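Local coordinates for protein 3-deoxy-manno-octulosonate cytidylyltransferase (Escherichia coli, PDB 1H7E) that catalyses the transfer of a cytidylyl group from CTP to the eight-carbon sugar KDO, giving CMP-KDO and diphosphate, probably for lipopolysaccharide biosynthesis, at residues 101-104 and 105-108; 128-131 and 132-135; 170-173 and 174-178; 189-193 and 194-198. One frame throughout, in Å; residues are numbered along the deposited sequence.

Contact 1: residues 101-104 and 105-108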
loop_
_atom_site.group_PDB
_atom_site.type_symbol
_atom_site.label_atom_id
_atom_site.label_comp_id
_atom_site.label_asym_id
_atom_site.label_seq_id
_atom_site.Cartn_x
_atom_site.Cartn_y
_atom_site.Cartn_z
ATOM N N MET A 101 -26.254 4.583 -12.211
ATOM C CA MET A 101 -25.609 5.229 -13.348
ATOM C C MET A 101 -24.345 4.550 -13.857
ATOM O O MET A 101 -23.575 5.138 -14.619
ATOM C CB MET A 101 -25.367 6.710 -13.055
ATOM C CG MET A 101 -26.674 7.471 -12.831
ATOM S SD MET A 101 -26.522 9.217 -13.152
ATOM C CE MET A 101 -26.123 9.185 -14.949
ATOM N N ILE A 102 -24.167 3.294 -13.454
ATOM C CA ILE A 102 -23.036 2.475 -13.859
ATOM C C ILE A 102 -22.939 2.443 -15.395
ATOM O O ILE A 102 -23.955 2.352 -16.079
ATOM C CB ILE A 102 -23.216 1.017 -13.294
ATOM C CG1 ILE A 102 -22.123 0.088 -13.807
ATOM C CG2 ILE A 102 -24.561 0.422 -13.704
ATOM C CD1 ILE A 102 -20.759 0.470 -13.331
ATOM N N ARG A 103 -21.733 2.600 -15.937
ATOM C CA ARG A 103 -21.539 2.541 -17.385
ATOM C C ARG A 103 -21.137 1.133 -17.806
ATOM O O ARG A 103 -20.111 0.630 -17.371
ATOM C CB ARG A 103 -20.433 3.494 -17.849
ATOM C CG ARG A 103 -20.760 4.976 -17.761
ATOM C CD ARG A 103 -19.620 5.798 -18.378
ATOM N NE ARG A 103 -18.377 5.637 -17.620
ATOM C CZ ARG A 103 -17.922 6.502 -16.715
ATOM N NH1 ARG A 103 -18.591 7.623 -16.444
ATOM N NH2 ARG A 103 -16.832 6.205 -16.027
ATOM N N PRO A 104 -21.938 0.482 -18.670
ATOM C CA PRO A 104 -21.642 -0.873 -19.146
ATOM C C PRO A 104 -20.217 -1.059 -19.662
ATOM O O PRO A 104 -19.612 -2.123 -19.464
ATOM C CB PRO A 104 -22.663 -1.058 -20.268
ATOM C CG PRO A 104 -23.862 -0.354 -19.715
ATOM C CD PRO A 104 -23.270 0.921 -19.137
ATOM N N ARG A 105 -19.680 -0.031 -20.316
ATOM C CA ARG A 105 -18.322 -0.087 -20.869
ATOM C C ARG A 105 -17.251 -0.258 -19.789
ATOM O O ARG A 105 -16.227 -0.890 -20.022
ATOM C CB ARG A 105 -18.036 1.169 -21.709
ATOM C CG ARG A 105 -17.780 0.913 -23.220
ATOM C CD ARG A 105 -18.839 0.004 -23.919
ATOM N NE ARG A 105 -20.190 0.581 -23.994
ATOM C CZ ARG A 105 -21.320 -0.131 -24.032
ATOM N NH1 ARG A 105 -21.286 -1.460 -24.006
ATOM N NH2 ARG A 105 -22.496 0.484 -24.061
ATOM N N ASP A 106 -17.497 0.281 -18.600
ATOM C CA ASP A 106 -16.532 0.151 -17.501
ATOM C C ASP A 106 -16.463 -1.283 -16.994
ATOM O O ASP A 106 -15.391 -1.757 -16.600
ATOM C CB ASP A 106 -16.885 1.083 -16.336
ATOM C CG ASP A 106 -16.707 2.551 -16.680
ATOM O OD1 ASP A 106 -16.077 2.871 -17.714
ATOM O OD2 ASP A 106 -17.211 3.379 -15.899
ATOM N N VAL A 107 -17.612 -1.959 -16.955
ATOM C CA VAL A 107 -17.633 -3.351 -16.507
ATOM C C VAL A 107 -16.919 -4.215 -17.562
ATOM O O VAL A 107 -16.200 -5.164 -17.226
ATOM C CB VAL A 107 -19.081 -3.852 -16.252
ATOM C CG1 VAL A 107 -19.054 -5.275 -15.724
ATOM C CG2 VAL A 107 -19.788 -2.934 -15.271
ATOM N N GLU A 108 -17.092 -3.864 -18.839
ATOM C CA GLU A 108 -16.428 -4.585 -19.919
ATOM C C GLU A 108 -14.908 -4.463 -19.813
ATOM O O GLU A 108 -14.178 -5.423 -20.095
ATOM C CB GLU A 108 -16.921 -4.086 -21.280
ATOM C CG GLU A 108 -18.311 -4.601 -21.620
ATOM C CD GLU A 108 -18.924 -3.978 -22.870
ATOM O OE1 GLU A 108 -18.202 -3.337 -23.666
ATOM O OE2 GLU A 108 -20.153 -4.127 -23.041
HETATM O O HOH W 1 -19.430 3.331 -14.430
#
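Arg103 and Asp106 meet across the first turn of helix 104-116 in a salt bridge. Followed outward, the arginine begins with CB 3.8 Å from OD2 of Asp106, and CG continues beside the backbone N (chi1 -70°). A bend at chi3 (-64°) then turns the chain back, bringing NE to 3.1 Å from OD2 of the same aspartate. At the tip, NH2 gives Asp106 OD2 a weak, bent hydrogen bond of 2.9 Å. The guanidinium and carboxylate planes stand nearly perpendicular, 84° apart, far from the flat two-pronged pairing. The group has further partners: NH1 donates to the carbonyl of Ala219 and NH2 to that of Ala218, so a long side chain with several N-H donors suits the place. Asp106 OD2 further accepts from a water, 2.7 Å away, that itself accepts from the backbone N of Arg103. The buried carboxylate thus has both a charged mate and a solvent bridge to the backbone. On the apolar side, Ile102 CD1 packs crosswise on Val107 CG2 at 4.0 Å. In the backbone, Asp106 N reaches Arg103 O at 2.9 Å and Glu108 N reaches Pro104 O at 3.1 Å. Arg103 occupies the N-cap position and lends its carbonyl to the turn; proline in the first turn and an acid three residues after the N-cap are typical of a helix N-terminus.

Contact 2: residues 128-131 and 132-135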
loop_
_atom_site.group_PDB
_atom_site.type_symbol
_atom_site.label_atom_id
_atom_site.label_comp_id
_atom_site.label_asym_id
_atom_site.label_seq_id
_atom_site.Cartn_x
_atom_site.Cartn_y
_atom_site.Cartn_z
ATOM N N ALA A 128 -9.519 9.185 -11.409
ATOM C CA ALA A 128 -8.804 10.331 -10.834
ATOM C C ALA A 128 -9.707 11.301 -10.089
ATOM O O ALA A 128 -10.862 11.510 -10.471
ATOM C CB ALA A 128 -8.041 11.073 -11.928
ATOM N N ILE A 129 -9.213 11.812 -8.962
ATOM C CA ILE A 129 -9.935 12.799 -8.174
ATOM C C ILE A 129 -8.932 13.887 -7.756
ATOM O O ILE A 129 -7.727 13.673 -7.800
ATOM C CB ILE A 129 -10.631 12.215 -6.905
ATOM C CG1 ILE A 129 -9.642 11.412 -6.065
ATOM C CG2 ILE A 129 -11.828 11.322 -7.306
ATOM C CD1 ILE A 129 -10.137 11.089 -4.688
ATOM N N SER A 130 -9.455 15.050 -7.393
ATOM C CA SER A 130 -8.647 16.184 -6.945
ATOM C C SER A 130 -8.219 15.943 -5.507
ATOM O O SER A 130 -8.815 15.114 -4.805
ATOM C CB SER A 130 -9.504 17.446 -6.988
ATOM O OG SER A 130 -10.509 17.438 -5.971
ATOM N N ALA A 131 -7.236 16.711 -5.049
ATOM C CA ALA A 131 -6.746 16.604 -3.678
ATOM C C ALA A 131 -7.833 16.935 -2.655
ATOM O O ALA A 131 -7.900 16.319 -1.590
ATOM C CB ALA A 131 -5.537 17.516 -3.485
ATOM N N ALA A 132 -8.701 17.887 -2.980
ATOM C CA ALA A 132 -9.773 18.272 -2.064
ATOM C C ALA A 132 -10.749 17.110 -1.841
ATOM O O ALA A 132 -11.201 16.880 -0.708
ATOM C CB ALA A 132 -10.501 19.484 -2.582
ATOM N N GLU A 133 -11.099 16.396 -2.909
ATOM C CA GLU A 133 -11.997 15.236 -2.787
ATOM C C GLU A 133 -11.321 14.088 -2.023
ATOM O O GLU A 133 -11.976 13.352 -1.283
ATOM C CB GLU A 133 -12.421 14.720 -4.159
ATOM C CG GLU A 133 -13.352 15.629 -4.922
ATOM C CD GLU A 133 -14.195 14.866 -5.937
ATOM O OE1 GLU A 133 -14.923 15.519 -6.720
ATOM O OE2 GLU A 133 -14.148 13.610 -5.943
ATOM N N ALA A 134 -10.013 13.931 -2.222
ATOM C CA ALA A 134 -9.241 12.893 -1.549
ATOM C C ALA A 134 -9.165 13.074 -0.028
ATOM O O ALA A 134 -8.896 12.119 0.701
ATOM C CB ALA A 134 -7.848 12.811 -2.144
ATOM N N ALA A 135 -9.436 14.281 0.466
ATOM C CA ALA A 135 -9.376 14.534 1.917
ATOM C C ALA A 135 -10.455 13.836 2.761
ATOM O O ALA A 135 -10.251 13.591 3.958
ATOM C CB ALA A 135 -9.396 16.036 2.192
#
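A serine N-cap starts the short, weakly bonded helix 131-134, and its hydroxyl and Glu133 are the pair that close the first turn. Ser130 OG accepts the Glu133 N-H at 3.3 Å, long but fairly straight (165°). Serine suits the N-cap because its short side chain ends in a hydroxyl that can accept the N-H of the residue three further on; with OG between the backbone N and the carbonyl carbon (chi1 71°), the oxygen is set over the start of the turn. The CG of Glu133 comes alongside at 3.5 Å from Ser130 OG, while the Glu133 carboxylate runs back along the chain rather than into the cap. The serine carbonyl does a second job: Ser130 O accepts from Ala134 N at 3.1 Å, in the carbonyl plane, whereas the next bond, Ala135 N to Ala131 O, is weak. Beneath the turn lies Ile129, whose two branches part. Its CD1 reaches under the helix to Ala134 CB at 3.8 Å, and its CG2 touches Glu133 OE2 at 3.5 Å. Ala134 is buried and small enough for the turn to settle close upon the isoleucine, and the other alanines add little bulk to a helix that otherwise lies at the surface. Ile129 is paired through its backbone with Tyr169, and that tyrosine side chain also touches Ala131 and Ala134. The turn is therefore folded against the start of strand 169-179, at the end of its neighbour 122-129, and the carbonyl of Ala134 receives Lys141 from strand 141-144.

Contact 3: residues 170-173 and 174-178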
loop_
_atom_site.group_PDB
_atom_site.type_symbol
_atom_site.label_atom_id
_atom_site.label_comp_id
_atom_site.label_asym_id
_atom_site.label_seq_id
_atom_site.Cartn_x
_atom_site.Cartn_y
_atom_site.Cartn_z
ATOM N N LEU A 170 -6.340 8.781 -6.728
ATOM C CA LEU A 170 -7.257 7.846 -7.384
ATOM C C LEU A 170 -8.295 7.397 -6.387
ATOM O O LEU A 170 -7.961 6.983 -5.285
ATOM C CB LEU A 170 -6.520 6.602 -7.893
ATOM C CG LEU A 170 -5.530 6.786 -9.037
ATOM C CD1 LEU A 170 -4.691 5.522 -9.233
ATOM C CD2 LEU A 170 -6.284 7.169 -10.321
ATOM N N LYS A 171 -9.558 7.530 -6.759
ATOM C CA LYS A 171 -10.647 7.072 -5.928
ATOM C C LYS A 171 -10.994 5.624 -6.354
ATOM O O LYS A 171 -11.105 5.313 -7.551
ATOM C CB LYS A 171 -11.875 7.944 -6.134
ATOM C CG LYS A 171 -13.123 7.398 -5.462
ATOM C CD LYS A 171 -14.322 8.283 -5.754
ATOM C CE LYS A 171 -15.533 7.804 -4.987
ATOM N NZ LYS A 171 -16.595 8.844 -4.972
ATOM N N HIS A 172 -11.185 4.758 -5.362
ATOM C CA HIS A 172 -11.546 3.372 -5.611
ATOM C C HIS A 172 -13.060 3.305 -5.885
ATOM O O HIS A 172 -13.856 3.901 -5.147
ATOM C CB HIS A 172 -11.183 2.529 -4.391
ATOM C CG HIS A 172 -11.674 1.115 -4.459
ATOM N ND1 HIS A 172 -11.548 0.330 -5.588
ATOM C CD2 HIS A 172 -12.319 0.356 -3.544
ATOM C CE1 HIS A 172 -12.097 -0.852 -5.363
ATOM N NE2 HIS A 172 -12.571 -0.861 -4.131
ATOM N N VAL A 173 -13.430 2.639 -6.986
ATOM C CA VAL A 173 -14.837 2.433 -7.389
ATOM C C VAL A 173 -15.135 0.976 -7.013
ATOM O O VAL A 173 -14.539 0.060 -7.583
ATOM C CB VAL A 173 -15.025 2.638 -8.932
ATOM C CG1 VAL A 173 -16.472 2.304 -9.339
ATOM C CG2 VAL A 173 -14.697 4.088 -9.314
ATOM N N GLY A 174 -16.058 0.794 -6.069
ATOM C CA GLY A 174 -16.414 -0.507 -5.513
ATOM C C GLY A 174 -17.041 -1.629 -6.318
ATOM O O GLY A 174 -17.950 -2.297 -5.825
ATOM N N ILE A 175 -16.541 -1.842 -7.530
ATOM C CA ILE A 175 -16.992 -2.915 -8.425
ATOM C C ILE A 175 -15.819 -3.871 -8.516
ATOM O O ILE A 175 -14.691 -3.446 -8.799
ATOM C CB ILE A 175 -17.288 -2.387 -9.821
ATOM C CG1 ILE A 175 -18.491 -1.446 -9.752
ATOM C CG2 ILE A 175 -17.587 -3.541 -10.765
ATOM C CD1 ILE A 175 -18.773 -0.762 -11.044
ATOM N N TYR A 176 -16.087 -5.159 -8.303
ATOM C CA TYR A 176 -15.037 -6.177 -8.316
ATOM C C TYR A 176 -15.323 -7.352 -9.239
ATOM O O TYR A 176 -16.487 -7.676 -9.471
ATOM C CB TYR A 176 -14.892 -6.786 -6.922
ATOM C CG TYR A 176 -14.500 -5.842 -5.816
ATOM C CD1 TYR A 176 -15.469 -5.115 -5.121
ATOM C CD2 TYR A 176 -13.167 -5.719 -5.425
ATOM C CE1 TYR A 176 -15.116 -4.287 -4.050
ATOM C CE2 TYR A 176 -12.800 -4.899 -4.354
ATOM C CZ TYR A 176 -13.775 -4.194 -3.676
ATOM O OH TYR A 176 -13.423 -3.420 -2.602
ATOM N N ALA A 177 -14.260 -7.962 -9.761
ATOM C CA ALA A 177 -14.343 -9.185 -10.578
ATOM C C ALA A 177 -13.462 -10.183 -9.808
ATOM O O ALA A 177 -12.307 -9.883 -9.475
ATOM C CB ALA A 177 -13.794 -8.968 -11.985
ATOM N N TYR A 178 -14.017 -11.343 -9.479
ATOM C CA TYR A 178 -13.282 -12.369 -8.746
ATOM C C TYR A 178 -13.237 -13.651 -9.527
ATOM O O TYR A 178 -14.235 -14.040 -10.107
ATOM C CB TYR A 178 -13.992 -12.746 -7.441
ATOM C CG TYR A 178 -14.189 -11.636 -6.452
ATOM C CD1 TYR A 178 -13.228 -11.372 -5.471
ATOM C CD2 TYR A 178 -15.357 -10.888 -6.449
ATOM C CE1 TYR A 178 -13.435 -10.400 -4.510
ATOM C CE2 TYR A 178 -15.569 -9.897 -5.481
ATOM C CZ TYR A 178 -14.602 -9.671 -4.520
ATOM O OH TYR A 178 -14.808 -8.726 -3.549
#
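The imidazole of His172 presents its edge to the ring of Tyr176 in an offset edge-to-face pair, with centroids 5.5 Å apart and planes at 68°. At the leading corner, His172 NE2 donates to Tyr176 OH over 3.1 Å, nearly straight, and the oxygen lies close to the imidazole plane. Over the centre of one imidazole face is the backbone N of Gly174, 4.3 Å above it. The tyrosine ring has the hydroxyl of Tyr178 over one face, 3.7 Å above the plane and toward the rim. His172 reaches its partner because CG stands anti to the backbone N (chi1 172°), sending the ring forward along the chain. Its other nitrogen, ND1, is hydrogen-bonded to the carbonyl of Leu125, and Phe153 adds a further edge-to-face neighbour. A phenylalanine at His172 would probably leave the Tyr176 hydroxyl and the Leu125 carbonyl without these nitrogen partners and loosen the ring's fixed orientation. His172 and Tyr176 both belong to strand 169-179, which runs antiparallel to its neighbours in the mixed sheet of the GT-A-like cytidylyltransferase fold. The strand kinks sharply at Gly174, where the two halves run at 64° to each other; there Ile175 N donates to Val173 O at 2.8 Å, meeting the carbonyl almost side-on in a tight turn round the glycine. On the opposite face of the strand from the rings, Val173 and Ile175 lie side by side, CG1 of the valine 4.2 Å from CD1 of the isoleucine. These branched residues suit a buried strand, and Ile175 continues the apolar packing onto Leu110 of helix 104-116.

Contact 4: residues 189-193 and 194-198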
loop_
_atom_site.group_PDB
_atom_site.type_symbol
_atom_site.label_atom_id
_atom_site.label_comp_id
_atom_site.label_asym_id
_atom_site.label_seq_id
_atom_site.Cartn_x
_atom_site.Cartn_y
_atom_site.Cartn_z
ATOM N N LEU A 189 -9.831 -17.133 5.092
ATOM C CA LEU A 189 -8.934 -16.001 5.341
ATOM C C LEU A 189 -9.286 -15.302 6.648
ATOM O O LEU A 189 -10.456 -15.043 6.958
ATOM C CB LEU A 189 -9.018 -14.977 4.215
ATOM C CG LEU A 189 -8.698 -15.452 2.806
ATOM C CD1 LEU A 189 -8.856 -14.308 1.829
ATOM C CD2 LEU A 189 -7.306 -16.013 2.789
ATOM N N PRO A 190 -8.273 -15.019 7.465
ATOM C CA PRO A 190 -8.631 -14.336 8.714
ATOM C C PRO A 190 -8.762 -12.827 8.456
ATOM O O PRO A 190 -8.241 -12.319 7.455
ATOM C CB PRO A 190 -7.429 -14.642 9.617
ATOM C CG PRO A 190 -6.256 -14.697 8.617
ATOM C CD PRO A 190 -6.849 -15.417 7.423
ATOM N N GLU A 191 -9.531 -12.140 9.300
ATOM C CA GLU A 191 -9.658 -10.685 9.218
ATOM C C GLU A 191 -8.254 -10.114 9.561
ATOM O O GLU A 191 -7.511 -10.704 10.342
ATOM C CB GLU A 191 -10.665 -10.179 10.251
ATOM C CG GLU A 191 -12.080 -10.637 10.012
ATOM C CD GLU A 191 -13.054 -10.017 10.988
ATOM O OE1 GLU A 191 -12.972 -8.790 11.230
ATOM O OE2 GLU A 191 -13.906 -10.760 11.513
ATOM N N SER A 192 -7.872 -9.016 8.929
ATOM C CA SER A 192 -6.565 -8.432 9.190
ATOM C C SER A 192 -6.716 -7.173 10.027
ATOM O O SER A 192 -7.804 -6.582 10.096
ATOM C CB SER A 192 -5.857 -8.098 7.878
ATOM O OG SER A 192 -6.471 -7.005 7.202
ATOM N N MET A 193 -5.617 -6.754 10.657
ATOM C CA MET A 193 -5.634 -5.546 11.458
ATOM C C MET A 193 -5.963 -4.307 10.575
ATOM O O MET A 193 -6.814 -3.506 10.933
ATOM C CB MET A 193 -4.304 -5.413 12.226
ATOM C CG MET A 193 -4.169 -4.144 13.087
ATOM S SD MET A 193 -3.726 -2.688 12.120
ATOM C CE MET A 193 -2.094 -3.131 11.753
ATOM N N PRO A 194 -5.309 -4.141 9.405
ATOM C CA PRO A 194 -5.666 -2.956 8.604
ATOM C C PRO A 194 -7.146 -2.959 8.172
ATOM O O PRO A 194 -7.809 -1.919 8.157
ATOM C CB PRO A 194 -4.678 -3.020 7.428
ATOM C CG PRO A 194 -3.469 -3.626 8.058
ATOM C CD PRO A 194 -4.090 -4.776 8.883
ATOM N N GLU A 195 -7.678 -4.136 7.852
ATOM C CA GLU A 195 -9.096 -4.242 7.493
ATOM C C GLU A 195 -9.994 -3.737 8.642
ATOM O O GLU A 195 -10.922 -2.985 8.418
ATOM C CB GLU A 195 -9.462 -5.714 7.212
ATOM C CG GLU A 195 -10.987 -5.903 7.048
ATOM C CD GLU A 195 -11.434 -7.349 7.011
ATOM O OE1 GLU A 195 -10.587 -8.277 7.079
ATOM O OE2 GLU A 195 -12.666 -7.537 6.905
ATOM N N GLN A 196 -9.736 -4.206 9.864
ATOM C CA GLN A 196 -10.518 -3.824 11.041
ATOM C C GLN A 196 -10.379 -2.361 11.416
ATOM O O GLN A 196 -11.348 -1.728 11.823
ATOM C CB GLN A 196 -10.108 -4.669 12.231
ATOM C CG GLN A 196 -10.387 -6.142 12.028
ATOM C CD GLN A 196 -9.904 -6.982 13.193
ATOM O OE1 GLN A 196 -8.785 -6.803 13.704
ATOM N NE2 GLN A 196 -10.743 -7.909 13.620
ATOM N N ALA A 197 -9.157 -1.850 11.335
ATOM C CA ALA A 197 -8.886 -0.448 11.639
ATOM C C ALA A 197 -9.569 0.493 10.634
ATOM O O ALA A 197 -10.257 1.433 11.017
ATOM C CB ALA A 197 -7.334 -0.228 11.667
ATOM N N GLU A 198 -9.420 0.213 9.339
ATOM C CA GLU A 198 -9.985 1.060 8.278
ATOM C C GLU A 198 -11.438 0.768 7.942
ATOM O O GLU A 198 -12.133 1.611 7.360
ATOM C CB GLU A 198 -9.175 0.877 6.988
ATOM C CG GLU A 198 -7.682 1.236 7.072
ATOM C CD GLU A 198 -7.321 2.412 6.189
ATOM O OE1 GLU A 198 -8.241 3.082 5.678
ATOM O OE2 GLU A 198 -6.121 2.673 6.020
HETATM O O HOH W 2 -13.567 -6.781 9.386
#
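Glu191 and Gln196 cross at about a right angle, carboxylate and amide planes 84° apart, with the amide NE2 giving a weak hydrogen bond of 3.4 Å to Glu191 OE1. Glu195, by contrast, crosses Glu191 obliquely, their carboxylates turned 46° from one another. Its CG stands anti to the backbone N (chi1 171°), which carries the extended acid back past the start of the helix, where OE1 takes the Ser192 N-H in a weak bond of 3.4 Å. In return Ser192 OG accepts Glu195 N at 3.2 Å, completing a capping box; serine is short enough to fold onto the turn and glutamate long enough to span it. Pro194 fits the first turn, where no N-H is needed, and lies crosswise to Met193. Further along, Ala197 N binds Met193 O at 2.9 Å, and the small Ala197 meets Ala167 of the second subunit. Replacing Gln196 by an alanine would probably remove the weak amide donor of Glu191 OE1, leaving a water to hold that carboxylate and giving it more freedom to turn. The two glutamates bring like charges to 4.5 Å, Glu191 OE1 to Glu195 OE2. The water donates to both oxygens, weakly to Glu195, and Arg204 forms a salt bridge with Glu195 OE2; donor and cation would be expected to ease the repulsion and to keep Glu195 ionised.

Overall arrangement
Along the chain the four contacts follow in series, all within the cytidylyltransferase domain. Contact 3 is the central one, on strand 169-179 about 6 Å from the chain's centre, and both earlier contacts touch it: contact 1, at the start of helix 104-116, through Ile102 on Ile175 (centres about 12 Å apart), and contact 2 through Ile129 on Lys171 (centres about 17 Å apart), from the adjoining strand 122-129 of the same mixed sheet. Contact 4 stands apart, its centre about 18 Å from that of contact 3 and about 30 Å from that of contact 1, across the chain's centre. It alone reaches the second subunit, so the sheet interior (contact 3) and the homodimer interface (contact 4) are served by separate contacts.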